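Local atomic coordinates of MdbA (Actinomyces oris, PDB entry 4Z7X), a protein that probably catalyses disulfide bond formation as a thioredoxin-family thiol-disulfide oxidoreductase, in a pathway linked to sortase-mediated pilus assembly. Residues S55-D60 and F200-K205; L59-D64 and L92-C97. One frame throughout, in Å; residues are numbered along the deposited sequence.

Interaction 1 of 2, residues S55-D60 and F200-K205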
loop_
_atom_site.group_PDB
_atom_site.type_symbol
_atom_site.label_atom_id
_atom_site.label_comp_id
_atom_site.label_asym_id
_atom_site.label_seq_id
_atom_site.Cartn_x
_atom_site.Cartn_y
_atom_site.Cartn_z
ATOM N N SER A 55 -19.088 9.369 5.352
ATOM C CA SER A 55 -19.629 8.588 4.230
ATOM C C SER A 55 -18.555 7.997 3.340
ATOM O O SER A 55 -18.932 7.329 2.357
ATOM C CB SER A 55 -20.586 9.436 3.329
ATOM O OG SER A 55 -21.668 9.974 4.056
ATOM N N ALA A 56 -17.252 8.247 3.614
ATOM C CA ALA A 56 -16.185 7.744 2.735
ATOM C C ALA A 56 -16.089 6.218 2.614
ATOM O O ALA A 56 -15.610 5.520 3.521
ATOM C CB ALA A 56 -14.843 8.313 3.075
ATOM N N PRO A 57 -16.537 5.702 1.465
ATOM C CA PRO A 57 -16.521 4.264 1.336
ATOM C C PRO A 57 -15.118 3.729 1.128
ATOM O O PRO A 57 -14.232 4.442 0.660
ATOM C CB PRO A 57 -17.315 4.028 0.042
ATOM C CG PRO A 57 -17.999 5.263 -0.252
ATOM C CD PRO A 57 -17.080 6.315 0.229
ATOM N N VAL A 58 -14.948 2.468 1.439
ATOM C CA VAL A 58 -13.662 1.811 1.388
ATOM C C VAL A 58 -13.236 1.425 -0.011
ATOM O O VAL A 58 -13.931 0.665 -0.693
ATOM C CB VAL A 58 -13.623 0.587 2.336
ATOM C CG1 VAL A 58 -12.258 -0.065 2.273
ATOM C CG2 VAL A 58 -13.918 1.030 3.765
ATOM N N LEU A 59 -12.029 1.872 -0.385
ATOM C CA LEU A 59 -11.341 1.398 -1.604
ATOM C C LEU A 59 -10.154 0.539 -1.152
ATOM O O LEU A 59 -9.198 1.057 -0.541
ATOM C CB LEU A 59 -10.824 2.558 -2.439
ATOM C CG LEU A 59 -10.139 2.215 -3.747
ATOM C CD1 LEU A 59 -11.131 1.692 -4.778
ATOM C CD2 LEU A 59 -9.404 3.462 -4.248
ATOM N N ASP A 60 -10.251 -0.768 -1.412
ATOM C CA ASP A 60 -9.231 -1.729 -1.001
ATOM C C ASP A 60 -8.352 -1.994 -2.214
ATOM O O ASP A 60 -8.874 -2.342 -3.288
ATOM C CB ASP A 60 -9.895 -3.080 -0.654
ATOM C CG ASP A 60 -10.615 -3.084 0.660
ATOM O OD1 ASP A 60 -9.957 -2.823 1.663
ATOM O OD2 ASP A 60 -11.854 -3.382 0.703
ATOM N N PHE A 200 -11.248 -3.582 -4.653
ATOM C CA PHE A 200 -12.646 -3.592 -4.247
ATOM C C PHE A 200 -13.052 -2.179 -3.874
ATOM O O PHE A 200 -12.235 -1.394 -3.352
ATOM C CB PHE A 200 -12.825 -4.510 -3.047
ATOM C CG PHE A 200 -12.515 -5.937 -3.322
ATOM C CD1 PHE A 200 -13.517 -6.800 -3.734
ATOM C CD2 PHE A 200 -11.237 -6.439 -3.080
ATOM C CE1 PHE A 200 -13.233 -8.119 -3.994
ATOM C CE2 PHE A 200 -10.938 -7.765 -3.323
ATOM C CZ PHE A 200 -11.948 -8.613 -3.780
ATOM N N PHE A 201 -14.303 -1.847 -4.156
ATOM C CA PHE A 201 -14.887 -0.573 -3.746
ATOM C C PHE A 201 -16.237 -0.837 -3.143
ATOM O O PHE A 201 -17.079 -1.473 -3.751
ATOM C CB PHE A 201 -14.985 0.424 -4.909
ATOM C CG PHE A 201 -15.553 1.739 -4.473
ATOM C CD1 PHE A 201 -14.912 2.493 -3.521
ATOM C CD2 PHE A 201 -16.754 2.192 -4.978
ATOM C CE1 PHE A 201 -15.448 3.694 -3.090
ATOM C CE2 PHE A 201 -17.289 3.372 -4.553
ATOM C CZ PHE A 201 -16.647 4.120 -3.602
ATOM N N LYS A 202 -16.418 -0.393 -1.906
ATOM C CA LYS A 202 -17.596 -0.764 -1.117
ATOM C C LYS A 202 -17.822 -2.281 -1.083
ATOM O O LYS A 202 -18.969 -2.756 -1.130
ATOM C CB LYS A 202 -18.839 -0.078 -1.649
ATOM C CG LYS A 202 -18.753 1.423 -1.635
ATOM C CD LYS A 202 -19.884 2.094 -2.399
ATOM C CE LYS A 202 -21.134 2.156 -1.555
ATOM N NZ LYS A 202 -22.214 2.918 -2.215
ATOM N N GLY A 203 -16.745 -3.021 -0.983
ATOM C CA GLY A 203 -16.796 -4.464 -0.900
ATOM C C GLY A 203 -17.055 -5.189 -2.212
ATOM O O GLY A 203 -17.085 -6.424 -2.211
ATOM N N GLU A 204 -17.266 -4.454 -3.316
ATOM C CA GLU A 204 -17.567 -5.044 -4.631
ATOM C C GLU A 204 -16.314 -5.018 -5.497
ATOM O O GLU A 204 -15.581 -4.051 -5.505
ATOM C CB GLU A 204 -18.663 -4.253 -5.370
ATOM C CG GLU A 204 -20.029 -4.185 -4.692
ATOM C CD GLU A 204 -20.854 -5.463 -4.769
ATOM O OE1 GLU A 204 -21.626 -5.702 -3.810
ATOM O OE2 GLU A 204 -20.768 -6.212 -5.788
ATOM N N LYS A 205 -16.066 -6.113 -6.182
ATOM C CA LYS A 205 -14.926 -6.219 -7.096
ATOM C C LYS A 205 -14.998 -5.134 -8.179
ATOM O O LYS A 205 -16.081 -4.852 -8.758
ATOM C CB LYS A 205 -14.903 -7.612 -7.745
ATOM C CG LYS A 205 -13.658 -7.864 -8.577
ATOM C CD LYS A 205 -12.429 -8.166 -7.726
ATOM C CE LYS A 205 -12.018 -9.636 -7.853
ATOM N NZ LYS A 205 -11.730 -10.055 -9.268
HETATM O O HOH W 1 -14.079 -2.179 -0.558
#
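The CE1-CZ side of the Phe201 ring meets Pro57 obliquely, CE1 lying 3.7 Å from Pro57 CB, while CZ also meets Pro57 CG. The ring gets there because its CG stands anti to the backbone N (chi1 -179°), which carries it along the strand toward the proline. Phe201 CB meets Leu59 CD1 at 4.1 Å, the two side chains crossing at about a right angle. Pro57 also takes the aliphatic stem of Lys202, whose CG, in one of two conformers, lies 3.4 Å from Pro57 CB and sits over the rim of one face of the Phe201 ring. With an alanine at Phe201, the Pro57 ring would probably lose its aromatic neighbour and a gap is likely to open toward Leu220 and Val221 of helix 216-222. The backbones pair antiparallel: Asp60 and Phe200 exchange two hydrogen bonds, and Lys202 N donates to Val58 O (3.0 Å) where the type I' hairpin turn from Phe201 to Glu204 begins. A water donates to Val58 O and to Asp60 OD2 (2.8 Å) and accepts from Gly203 N, while OD1 accepts from His95 NE2. The two faces of the pairing thus differ: apolar packing on the Phe201 side, a water-bridged polar link on the Asp60 side.

Interaction 2 of 2, residues L59-D64 and L92-C97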
loop_
_atom_site.group_PDB
_atom_site.type_symbol
_atom_site.label_atom_id
_atom_site.label_comp_id
_atom_site.label_asym_id
_atom_site.label_seq_id
_atom_site.Cartn_x
_atom_site.Cartn_y
_atom_site.Cartn_z
ATOM N N LEU A 59 -12.029 1.872 -0.385
ATOM C CA LEU A 59 -11.341 1.398 -1.604
ATOM C C LEU A 59 -10.154 0.539 -1.152
ATOM O O LEU A 59 -9.198 1.057 -0.541
ATOM C CB LEU A 59 -10.824 2.558 -2.439
ATOM C CG LEU A 59 -10.139 2.215 -3.747
ATOM C CD1 LEU A 59 -11.131 1.692 -4.778
ATOM C CD2 LEU A 59 -9.404 3.462 -4.248
ATOM N N ASP A 60 -10.251 -0.768 -1.412
ATOM C CA ASP A 60 -9.231 -1.729 -1.001
ATOM C C ASP A 60 -8.352 -1.994 -2.214
ATOM O O ASP A 60 -8.874 -2.342 -3.288
ATOM C CB ASP A 60 -9.895 -3.080 -0.654
ATOM C CG ASP A 60 -10.615 -3.084 0.660
ATOM O OD1 ASP A 60 -9.957 -2.823 1.663
ATOM O OD2 ASP A 60 -11.854 -3.382 0.703
ATOM N N ILE A 61 -7.048 -1.894 -2.048
ATOM C CA ILE A 61 -6.089 -2.243 -3.068
ATOM C C ILE A 61 -5.122 -3.323 -2.536
ATOM O O ILE A 61 -4.382 -3.085 -1.605
ATOM C CB ILE A 61 -5.268 -1.028 -3.563
ATOM C CG1 ILE A 61 -6.235 0.103 -4.048
ATOM C CG2 ILE A 61 -4.353 -1.458 -4.689
ATOM C CD1 ILE A 61 -5.564 1.388 -4.436
ATOM N N TYR A 62 -5.194 -4.484 -3.176
ATOM C CA TYR A 62 -4.281 -5.603 -2.928
ATOM C C TYR A 62 -3.156 -5.503 -3.949
ATOM O O TYR A 62 -3.409 -5.442 -5.172
ATOM C CB TYR A 62 -4.986 -6.969 -3.040
ATOM C CG TYR A 62 -5.938 -7.260 -1.930
ATOM C CD1 TYR A 62 -7.232 -6.734 -1.906
ATOM C CD2 TYR A 62 -5.557 -8.082 -0.897
ATOM C CE1 TYR A 62 -8.088 -7.013 -0.844
ATOM C CE2 TYR A 62 -6.413 -8.396 0.145
ATOM C CZ TYR A 62 -7.675 -7.856 0.174
ATOM O OH TYR A 62 -8.538 -8.131 1.228
ATOM N N PHE A 63 -1.927 -5.469 -3.449
ATOM C CA PHE A 63 -0.768 -5.187 -4.303
ATOM C C PHE A 63 0.469 -5.936 -3.832
ATOM O O PHE A 63 0.532 -6.437 -2.704
ATOM C CB PHE A 63 -0.487 -3.689 -4.285
ATOM C CG PHE A 63 0.116 -3.210 -3.000
ATOM C CD1 PHE A 63 -0.658 -2.866 -1.907
ATOM C CD2 PHE A 63 1.484 -3.254 -2.844
ATOM C CE1 PHE A 63 -0.042 -2.486 -0.728
ATOM C CE2 PHE A 63 2.099 -2.870 -1.685
ATOM C CZ PHE A 63 1.326 -2.497 -0.603
ATOM N N ASP A 64 1.426 -6.054 -4.752
ATOM C CA ASP A 64 2.784 -6.554 -4.486
ATOM C C ASP A 64 3.761 -5.506 -5.044
ATOM O O ASP A 64 3.653 -5.125 -6.213
ATOM C CB ASP A 64 2.974 -7.911 -5.196
ATOM C CG ASP A 64 4.306 -8.585 -4.894
ATOM O OD1 ASP A 64 5.256 -7.890 -4.529
ATOM O OD2 ASP A 64 4.416 -9.826 -5.078
ATOM N N LEU A 92 -9.009 4.721 2.094
ATOM C CA LEU A 92 -8.061 3.893 1.336
ATOM C C LEU A 92 -7.508 2.805 2.248
ATOM O O LEU A 92 -6.980 3.097 3.326
ATOM C CB LEU A 92 -6.921 4.744 0.768
ATOM C CG LEU A 92 -5.845 3.979 -0.001
ATOM C CD1 LEU A 92 -6.411 3.426 -1.305
ATOM C CD2 LEU A 92 -4.632 4.836 -0.306
ATOM N N ALA A 93 -7.593 1.562 1.783
ATOM C CA ALA A 93 -6.985 0.459 2.507
ATOM C C ALA A 93 -6.003 -0.271 1.603
ATOM O O ALA A 93 -6.380 -0.744 0.523
ATOM C CB ALA A 93 -8.056 -0.501 3.002
ATOM N N LEU A 94 -4.743 -0.310 2.024
ATOM C CA LEU A 94 -3.655 -0.911 1.250
ATOM C C LEU A 94 -3.328 -2.259 1.841
ATOM O O LEU A 94 -3.083 -2.351 3.027
ATOM C CB LEU A 94 -2.420 -0.021 1.238
ATOM C CG LEU A 94 -2.595 1.333 0.539
ATOM C CD1 LEU A 94 -1.333 2.169 0.619
ATOM C CD2 LEU A 94 -3.019 1.181 -0.885
ATOM N N HIS A 95 -3.365 -3.291 0.988
ATOM C CA HIS A 95 -3.184 -4.688 1.414
ATOM C C HIS A 95 -1.956 -5.282 0.716
ATOM O O HIS A 95 -2.035 -5.625 -0.455
ATOM C CB HIS A 95 -4.387 -5.551 1.048
ATOM C CG HIS A 95 -5.691 -5.134 1.643
ATOM N ND1 HIS A 95 -6.341 -5.870 2.621
ATOM C CD2 HIS A 95 -6.507 -4.085 1.355
ATOM C CE1 HIS A 95 -7.497 -5.288 2.908
ATOM N NE2 HIS A 95 -7.631 -4.214 2.142
ATOM N N PRO A 96 -0.829 -5.423 1.435
ATOM C CA PRO A 96 0.399 -5.906 0.813
ATOM C C PRO A 96 0.424 -7.423 0.757
ATOM O O PRO A 96 -0.110 -8.080 1.629
ATOM C CB PRO A 96 1.478 -5.403 1.773
ATOM C CG PRO A 96 0.811 -5.484 3.108
ATOM C CD PRO A 96 -0.620 -5.095 2.851
ATOM N N CYS A 97 1.060 -7.955 -0.272
ATOM C CA CYS A 97 1.434 -9.358 -0.313
ATOM C C CYS A 97 2.724 -9.598 -1.077
ATOM O O CYS A 97 3.316 -8.682 -1.616
ATOM C CB CYS A 97 0.269 -10.181 -0.884
ATOM S SG CYS A 97 0.034 -9.953 -2.653
#
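His95 and Tyr62 stack on one face of this parallel strand pair, their rings offset, 19° from coplanar and with centroids 4.0 Å apart. The histidine's CB also lies over the tyrosine face, 3.7 Å from the ring centroid in a CH-pi contact. CG anti to the carbonyl carbon in both side chains (chi1 -71° for Tyr62 and -60° for His95) brings the two rings face to face for the stack. The imidazole is tethered at its far side, where NE2 donates to Asp60 OD1 at 2.8 Å; the acceptor lies near the ring plane, but the bond meets the carboxylate from above its plane. Stack and hydrogen bond together fix the rotation of the imidazole. Ala93 CB packs against the same oxygen at 3.3 Å. On the opposite face, Ile61 CD1 touches Leu92 CD1 (3.8 Å), and the Phe63 ring covers Pro96 CA. Five backbone hydrogen bonds, from Ala93 N to Leu59 O through Cys97 N to Phe63 O, set this register. Farther out, Asp64 bonds through OD1 to Thr105 and Ser66 N. The strands are the two arms of a beta-alpha-beta unit connected by helix 68-86, central to the thioredoxin fold; strand 41-43 flanks 91-96, strand 198-201 flanks 58-63, and helix 178-190 packs on Tyr62, Pro96 and Cys97.

Strand 58-63 is common to both interactions, paired antiparallel with 198-201 in interaction 1 and parallel with 91-96 in interaction 2. Interaction 2 is wholly buried near the centre of the chain; interaction 1, with the two contact centres about 11 Å apart, runs from buried strand residues out to an exposed hairpin turn. Their polar chemistry follows this: water joins the segments at the outer contact, whereas the inner one uses a direct histidine-carboxylate hydrogen bond beside a ring stack, with apolar packing on the opposite face. Asp60 serves both, each carboxylate oxygen turned to a different partner. The contacts also meet directly, Phe200 CE2 packing 3.9 Å from Tyr62 CE1, making the aromatic packing continuous across three strands.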